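Nitroalkane oxidase (PDB 3MKH) catalyses the FAD-dependent oxidation of nitroalkanes to aldehydes or ketones, consuming oxygen and releasing nitrite and hydrogen peroxide. Local coordinates at residues L34-P37 with P41-F44; F289-K294 with R383-L388; D344-R349 with M414-Y419. One frame throughout, in Å; residues are numbered along the deposited sequence.

How the contacts relate
Starting from the N terminus, contact 1 closes a short turn: residues 34-37, just after helix 9-33, meet residues 41-44 of helix 41-45 with three residues between them. Contacts 2 and 3 lie later in the chain and cross, since their segments come in the order 289-294, 344-349, 383-388 and 414-419. Contact 2 closes a span of 88 residues, tying helix 262-298 to the start of helix 385-392; contact 3 closes one of 64, tying the start of helix 345-374 to the turn after helix 402-415. Both spans are largely helical. Contact 3 lies across the chain's centre from contact 1. Contacts 2 and 3 both touch the second subunit.

Contact 1: residues L34-P37 with P41-F44; sequences LQHP and PLRF
His-36 and Arg-43 bring the two backbones together, with their CA atoms 5.9 Å apart; residues 34-37 are irregular, whereas residues 42-44 are helical. The carbonyl of His-36 is turned to the arginine of this short helix, and two donors converge on its oxygen. Arg-43 NH2 meets His-36 O at 2.9 Å, nearly in line with the carbonyl bond, and NE reaches the same oxygen at 3.1 Å from above the carbonyl plane. The acceptor lies within 4° of the guanidinium plane for both bonds, so this is a side-on grip on one atom. An arginine chain extended from CG to NE carries the group across to it. One guanidinium face has Leu-34 CA over it, offset toward the rim, and Leu-34 CD1 is 3.8 Å from Arg-43 NH1.

The imidazole of His-36 makes a second, apolar contact. Leu-42 CB sits over the ring centre, 3.7 Å from the centroid and 8° off the normal, a CH-pi interaction. With CG beside the backbone N (chi1 -63°), the ring is set against Leu-42, while His-36 CB packs 3.9 Å from Arg-43 CG.

NH1 of Arg-43 is bonded to Thr-236 OG1. Two bonds to His-36 O and one to Thr-236 are consistent with a guanidinium fixed in rotation, pinning the turn between helices 9-33 and 41-45 by a buried cation that probably draws charge onto the His-36 carbonyl oxygen.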
# COMPACT_ATOMS: atom_id res chain seq x y z
N LEU A 34 6.63 9.72 34.27
CA LEU A 34 6.08 8.37 34.41
C LEU A 34 5.59 8.05 35.84
O LEU A 34 4.81 7.12 36.06
CB LEU A 34 7.16 7.35 34.00
CG LEU A 34 6.98 6.53 32.73
CD1 LEU A 34 6.02 7.15 31.75
CD2 LEU A 34 8.31 6.20 32.06
N GLN A 35 6.03 8.84 36.82
CA GLN A 35 5.54 8.68 38.19
C GLN A 35 4.08 9.13 38.36
O GLN A 35 3.41 8.79 39.34
CB GLN A 35 6.43 9.46 39.15
CG GLN A 35 7.92 9.14 38.98
CD GLN A 35 8.41 8.07 39.95
OE1 GLN A 35 8.09 6.88 39.81
NE2 GLN A 35 9.19 8.50 40.94
N HIS A 36 3.59 9.90 37.40
CA HIS A 36 2.21 10.35 37.43
C HIS A 36 1.36 9.49 36.51
O HIS A 36 1.90 8.85 35.59
CB HIS A 36 2.11 11.82 37.03
CG HIS A 36 2.84 12.74 37.96
ND1 HIS A 36 2.48 12.90 39.28
CD2 HIS A 36 3.91 13.55 37.76
CE1 HIS A 36 3.29 13.77 39.85
NE2 HIS A 36 4.17 14.18 38.95
N PRO A 37 0.04 9.48 36.73
CA PRO A 37 -0.89 8.70 35.91
C PRO A 37 -0.84 9.13 34.44
O PRO A 37 -0.59 10.29 34.15
CB PRO A 37 -2.26 9.05 36.53
CG PRO A 37 -1.95 9.52 37.93
CD PRO A 37 -0.64 10.25 37.79
N PRO A 41 -2.51 15.83 33.92
CA PRO A 41 -1.81 17.07 33.57
C PRO A 41 -0.51 17.27 34.35
O PRO A 41 0.31 18.12 33.97
CB PRO A 41 -2.83 18.16 33.94
CG PRO A 41 -4.15 17.48 33.86
CD PRO A 41 -3.90 16.07 34.33
N LEU A 42 -0.34 16.53 35.44
CA LEU A 42 0.89 16.61 36.23
C LEU A 42 2.11 16.08 35.47
O LEU A 42 3.26 16.37 35.85
CB LEU A 42 0.74 15.84 37.55
CG LEU A 42 0.30 16.55 38.85
CD1 LEU A 42 -0.74 17.62 38.60
CD2 LEU A 42 -0.23 15.52 39.85
N ARG A 43 1.88 15.26 34.44
CA ARG A 43 3.01 14.80 33.64
C ARG A 43 3.70 16.00 32.99
O ARG A 43 4.92 16.16 33.10
CB ARG A 43 2.56 13.79 32.57
CG ARG A 43 2.24 12.43 33.14
CD ARG A 43 2.19 11.33 32.09
NE ARG A 43 2.17 10.03 32.76
CZ ARG A 43 2.43 8.86 32.18
NH1 ARG A 43 2.72 8.80 30.88
NH2 ARG A 43 2.40 7.76 32.91
N PHE A 44 2.92 16.82 32.32
CA PHE A 44 3.42 18.07 31.73
C PHE A 44 4.11 18.92 32.80
O PHE A 44 5.27 19.30 32.66
CB PHE A 44 2.25 18.84 31.12
CG PHE A 44 2.55 20.29 30.87
CD1 PHE A 44 3.40 20.67 29.84
CD2 PHE A 44 1.95 21.27 31.64
CE1 PHE A 44 3.66 22.00 29.60
CE2 PHE A 44 2.20 22.60 31.40
CZ PHE A 44 3.06 22.97 30.38

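Contact 2: residues F289-K294 with R383-L388; sequences FDAALK and RPFSDL
Ala-291 is the bump of this contact: its methyl projects from helix 262-298 toward Pro-384 and Phe-385, where a second helix is starting. The backbones come nearest at this point, with Ala-291 CA and Pro-384 CA 7.5 Å apart. The methyl enters the angle between two rings, with Ala-291 CB 3.6 Å from Phe-385 CE1 and 3.9 Å from Pro-384 CG. Pro-384 CG itself stands 4.3 Å above the Phe-385 ring plane, over its centre, so the two rings form an apolar notch into which the methyl fits from beyond the rim of the phenylalanine.

In return, the CE1-CZ rim of Phe-385 lies against the helix backbone at Ala-291 and Ala-292, a shallow hollow where neither side chain extends beyond a methyl. Its CG lies beside the backbone N (chi1 -54°), a setting that carries this rim to the helix. Ala-292 N lies at the ring edge, close to its plane and 3.7 Å from Phe-385 CE1. Phe-385 CZ rests 3.7 Å from Ala-291 O, and Ala-292 CB adds a looser contact to Phe-385 CE1 at 4.3 Å. A serine in place of Phe-385 would probably open a gap beside Ala-291 and leave Pro-384 CG without the ring it covers.

The same ring packs on Val-370 and on the FAD-binding Val-374, both of helix 345-374, and Ala-292 also touches Val-370. Ala-292 and Leu-293 also meet Leu-317 of helix 311-340. The contact therefore joins the start of helix 385-392 to the helical bundle of the C-terminal acyl-CoA dehydrogenase domain, next to a FAD-binding helix end.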
# COMPACT_ATOMS: atom_id res chain seq x y z
N PHE A 289 13.26 1.02 14.06
CA PHE A 289 14.23 0.12 13.43
C PHE A 289 15.25 -0.38 14.45
O PHE A 289 15.51 -1.58 14.53
CB PHE A 289 14.95 0.82 12.27
CG PHE A 289 16.01 -0.04 11.64
CD1 PHE A 289 15.70 -0.90 10.59
CD2 PHE A 289 17.31 -0.01 12.12
CE1 PHE A 289 16.68 -1.70 10.02
CE2 PHE A 289 18.29 -0.81 11.56
CZ PHE A 289 17.97 -1.66 10.50
N ASP A 290 15.82 0.53 15.23
CA ASP A 290 16.82 0.16 16.23
C ASP A 290 16.29 -0.82 17.27
O ASP A 290 16.98 -1.76 17.65
CB ASP A 290 17.35 1.40 16.96
CG ASP A 290 18.32 2.22 16.09
OD1 ASP A 290 18.70 1.78 14.99
OD2 ASP A 290 18.69 3.32 16.54
N ALA A 291 15.07 -0.57 17.76
CA ALA A 291 14.49 -1.44 18.78
C ALA A 291 14.19 -2.85 18.24
O ALA A 291 14.39 -3.85 18.93
CB ALA A 291 13.24 -0.80 19.38
N ALA A 292 13.71 -2.93 17.00
CA ALA A 292 13.45 -4.22 16.36
C ALA A 292 14.74 -4.99 16.06
O ALA A 292 14.81 -6.21 16.27
CB ALA A 292 12.63 -4.03 15.08
N LEU A 293 15.76 -4.28 15.59
CA LEU A 293 17.05 -4.89 15.31
C LEU A 293 17.67 -5.40 16.60
O LEU A 293 18.23 -6.50 16.64
CB LEU A 293 18.00 -3.88 14.63
CG LEU A 293 19.32 -4.42 14.08
CD1 LEU A 293 19.07 -5.38 12.93
CD2 LEU A 293 20.19 -3.26 13.60
N LYS A 294 17.55 -4.63 17.67
CA LYS A 294 18.04 -5.04 18.98
C LYS A 294 17.35 -6.33 19.44
O LYS A 294 18.00 -7.27 19.90
CB LYS A 294 17.80 -3.93 20.00
CG LYS A 294 18.39 -4.19 21.39
CD LYS A 294 18.36 -2.91 22.22
CE LYS A 294 19.30 -2.97 23.43
NZ LYS A 294 18.87 -3.99 24.42
N ARG A 383 7.78 -3.10 26.43
CA ARG A 383 8.61 -2.86 25.26
C ARG A 383 8.15 -1.54 24.60
O ARG A 383 7.05 -1.08 24.86
CB ARG A 383 8.51 -4.05 24.30
CG ARG A 383 9.00 -5.38 24.89
CD ARG A 383 9.13 -6.47 23.81
NE ARG A 383 9.45 -7.77 24.41
CZ ARG A 383 10.68 -8.20 24.62
NH1 ARG A 383 11.73 -7.45 24.27
NH2 ARG A 383 10.88 -9.39 25.17
N PRO A 384 9.00 -0.93 23.77
CA PRO A 384 8.72 0.43 23.27
C PRO A 384 7.79 0.54 22.06
O PRO A 384 7.45 1.66 21.71
CB PRO A 384 10.11 0.93 22.86
CG PRO A 384 10.81 -0.31 22.39
CD PRO A 384 10.35 -1.39 23.37
N PHE A 385 7.40 -0.58 21.45
CA PHE A 385 6.75 -0.55 20.14
C PHE A 385 5.37 0.09 20.14
O PHE A 385 5.02 0.81 19.21
CB PHE A 385 6.74 -1.94 19.51
CG PHE A 385 8.12 -2.56 19.43
CD1 PHE A 385 9.01 -2.15 18.46
CD2 PHE A 385 8.53 -3.49 20.37
CE1 PHE A 385 10.29 -2.68 18.40
CE2 PHE A 385 9.82 -4.02 20.33
CZ PHE A 385 10.69 -3.62 19.33
N SER A 386 4.58 -0.15 21.19
CA SER A 386 3.26 0.45 21.26
C SER A 386 3.35 1.98 21.38
O SER A 386 2.65 2.71 20.68
CB SER A 386 2.46 -0.13 22.44
OG SER A 386 1.20 0.49 22.55
N ASP A 387 4.22 2.45 22.26
CA ASP A 387 4.41 3.88 22.44
C ASP A 387 4.91 4.53 21.15
O ASP A 387 4.52 5.66 20.84
CB ASP A 387 5.39 4.18 23.57
CG ASP A 387 4.77 3.98 24.94
OD1 ASP A 387 3.53 3.80 25.03
OD2 ASP A 387 5.54 4.02 25.93
N LEU A 388 5.79 3.84 20.42
CA LEU A 388 6.27 4.38 19.14
C LEU A 388 5.11 4.60 18.16
O LEU A 388 4.97 5.67 17.59
CB LEU A 388 7.34 3.48 18.51
CG LEU A 388 8.72 3.66 19.15
CD1 LEU A 388 9.59 2.46 18.86
CD2 LEU A 388 9.34 4.94 18.61

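Contact 3: residues D344-R349 with M414-Y419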
# COMPACT_ATOMS: atom_id res chain seq x y z
N ASP A 344 11.49 29.41 -6.64
CA ASP A 344 10.52 30.26 -5.94
C ASP A 344 10.32 29.87 -4.49
O ASP A 344 10.62 28.74 -4.12
CB ASP A 344 9.15 30.04 -6.60
CG ASP A 344 8.67 31.24 -7.33
OD1 ASP A 344 9.32 32.30 -7.19
OD2 ASP A 344 7.64 31.15 -8.03
N TYR A 345 9.74 30.76 -3.69
CA TYR A 345 9.27 30.33 -2.38
C TYR A 345 8.20 29.24 -2.53
O TYR A 345 8.18 28.28 -1.75
CB TYR A 345 8.72 31.49 -1.52
CG TYR A 345 8.31 30.98 -0.15
CD1 TYR A 345 9.26 30.57 0.77
CD2 TYR A 345 6.97 30.84 0.19
CE1 TYR A 345 8.90 30.06 2.01
CE2 TYR A 345 6.60 30.34 1.44
CZ TYR A 345 7.57 29.96 2.35
OH TYR A 345 7.24 29.45 3.58
N ASP A 346 7.33 29.38 -3.53
CA ASP A 346 6.34 28.37 -3.86
C ASP A 346 6.98 27.01 -4.16
O ASP A 346 6.46 25.98 -3.77
CB ASP A 346 5.51 28.77 -5.09
CG ASP A 346 4.45 29.81 -4.78
OD1 ASP A 346 4.09 29.97 -3.59
OD2 ASP A 346 3.98 30.46 -5.74
N ALA A 347 8.09 27.01 -4.90
CA ALA A 347 8.79 25.76 -5.20
C ALA A 347 9.44 25.17 -3.95
O ALA A 347 9.42 23.95 -3.75
CB ALA A 347 9.83 25.97 -6.28
N ARG A 348 10.04 26.02 -3.13
CA ARG A 348 10.72 25.55 -1.93
C ARG A 348 9.71 24.94 -0.97
O ARG A 348 9.92 23.89 -0.36
CB ARG A 348 11.42 26.72 -1.26
CG ARG A 348 12.51 27.36 -2.12
CD ARG A 348 13.04 28.62 -1.43
NE ARG A 348 14.02 29.33 -2.23
CZ ARG A 348 15.00 30.07 -1.72
NH1 ARG A 348 15.12 30.17 -0.40
NH2 ARG A 348 15.87 30.70 -2.52
N ARG A 349 8.61 25.67 -0.85
CA ARG A 349 7.50 25.33 0.01
C ARG A 349 6.95 23.94 -0.30
O ARG A 349 6.61 23.18 0.60
CB ARG A 349 6.43 26.38 -0.26
CG ARG A 349 5.15 26.15 0.40
CD ARG A 349 4.49 27.48 0.64
NE ARG A 349 3.47 27.23 1.62
CZ ARG A 349 2.20 27.05 1.31
NH1 ARG A 349 1.81 27.13 0.04
NH2 ARG A 349 1.33 26.80 2.28
N MET A 414 0.19 23.42 -7.30
CA MET A 414 0.15 22.85 -8.65
C MET A 414 -0.80 23.64 -9.57
O MET A 414 -0.59 23.72 -10.77
CB MET A 414 -0.24 21.36 -8.61
CG MET A 414 0.79 20.43 -7.98
SD MET A 414 0.39 18.67 -8.16
CE MET A 414 -1.10 18.60 -7.15
N LEU A 415 -1.84 24.23 -8.98
CA LEU A 415 -2.82 25.00 -9.74
C LEU A 415 -2.32 26.33 -10.28
O LEU A 415 -2.88 26.86 -11.24
CB LEU A 415 -4.07 25.24 -8.89
CG LEU A 415 -5.18 24.18 -8.91
CD1 LEU A 415 -6.10 24.32 -7.69
CD2 LEU A 415 -5.97 24.25 -10.20
N LYS A 416 -1.29 26.89 -9.66
CA LYS A 416 -0.76 28.17 -10.12
C LYS A 416 -0.15 28.04 -11.50
O LYS A 416 0.52 27.06 -11.79
CB LYS A 416 0.30 28.72 -9.15
CG LYS A 416 -0.23 29.12 -7.77
CD LYS A 416 0.80 29.94 -7.02
CE LYS A 416 0.31 30.30 -5.63
NZ LYS A 416 1.11 31.42 -5.05
N PRO A 417 -0.41 29.04 -12.37
CA PRO A 417 0.21 29.10 -13.70
C PRO A 417 1.73 29.12 -13.60
O PRO A 417 2.41 28.67 -14.51
CB PRO A 417 -0.31 30.44 -14.25
CG PRO A 417 -1.62 30.62 -13.60
CD PRO A 417 -1.44 30.08 -12.19
N THR A 418 2.25 29.63 -12.49
CA THR A 418 3.69 29.75 -12.30
C THR A 418 4.35 28.45 -11.82
O THR A 418 5.58 28.36 -11.79
CB THR A 418 4.03 30.92 -11.35
OG1 THR A 418 3.17 30.88 -10.20
CG2 THR A 418 3.81 32.25 -12.06
N TYR A 419 3.55 27.46 -11.44
CA TYR A 419 4.10 26.17 -11.02
C TYR A 419 5.18 25.67 -11.99
O TYR A 419 4.99 25.64 -13.20
CB TYR A 419 3.00 25.11 -10.88
CG TYR A 419 3.48 23.81 -10.27
CD1 TYR A 419 3.77 23.72 -8.91
CD2 TYR A 419 3.65 22.67 -11.05
CE1 TYR A 419 4.21 22.52 -8.34
CE2 TYR A 419 4.09 21.47 -10.50
CZ TYR A 419 4.36 21.41 -9.15
OH TYR A 419 4.80 20.22 -8.61
O HOH W 1 8.46 29.54 -10.57
O HOH W 2 4.27 29.18 -8.34
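Asp-346 and Lys-416 form the one direct ionic link here. Lys-416 NZ donates to Asp-346 OD2 at 3.1 Å, approaching on the syn side of the carboxylate but 25° out of its plane. Asp-346 OD1 is farther from NZ, at 3.6 Å, so the ammonium favours one oxygen rather than straddling both. The lysine chain, extended beyond CG (chi2 -167°, chi3 -178°), crosses the aspartate at about a right angle and passes its CD 3.5 Å from OD2.

Water-mediated bonds make up the rest. One water donates to Asp-346 OD2 at 2.9 Å and is hydrogen-bonded to Thr-418 OG1 at 2.7 Å, so OD2 receives both the ammonium and a water. Another water donates to Asp-344 OD2 at 3.1 Å and, weakly, to Thr-418 O.

Backbone bonds order both sides. Arg-348 N and Arg-349 N bond to the carbonyls of Asp-344 and Tyr-345 in the first turn of helix 345-374, while Tyr-419 N bonds to Lys-416 O across a type I turn. Beyond the segments, Met-414 O accepts a bond from Lys-297 of the second subunit.

Asp-344 is the N-cap residue, though its side chain makes no capping bond. Two carboxylates at a helix N terminus would probably be favoured as anions, and the lysine's charge should add to this at Asp-346; the link is a surface one, pairing charges and bridging waters rather than packing apolar groups.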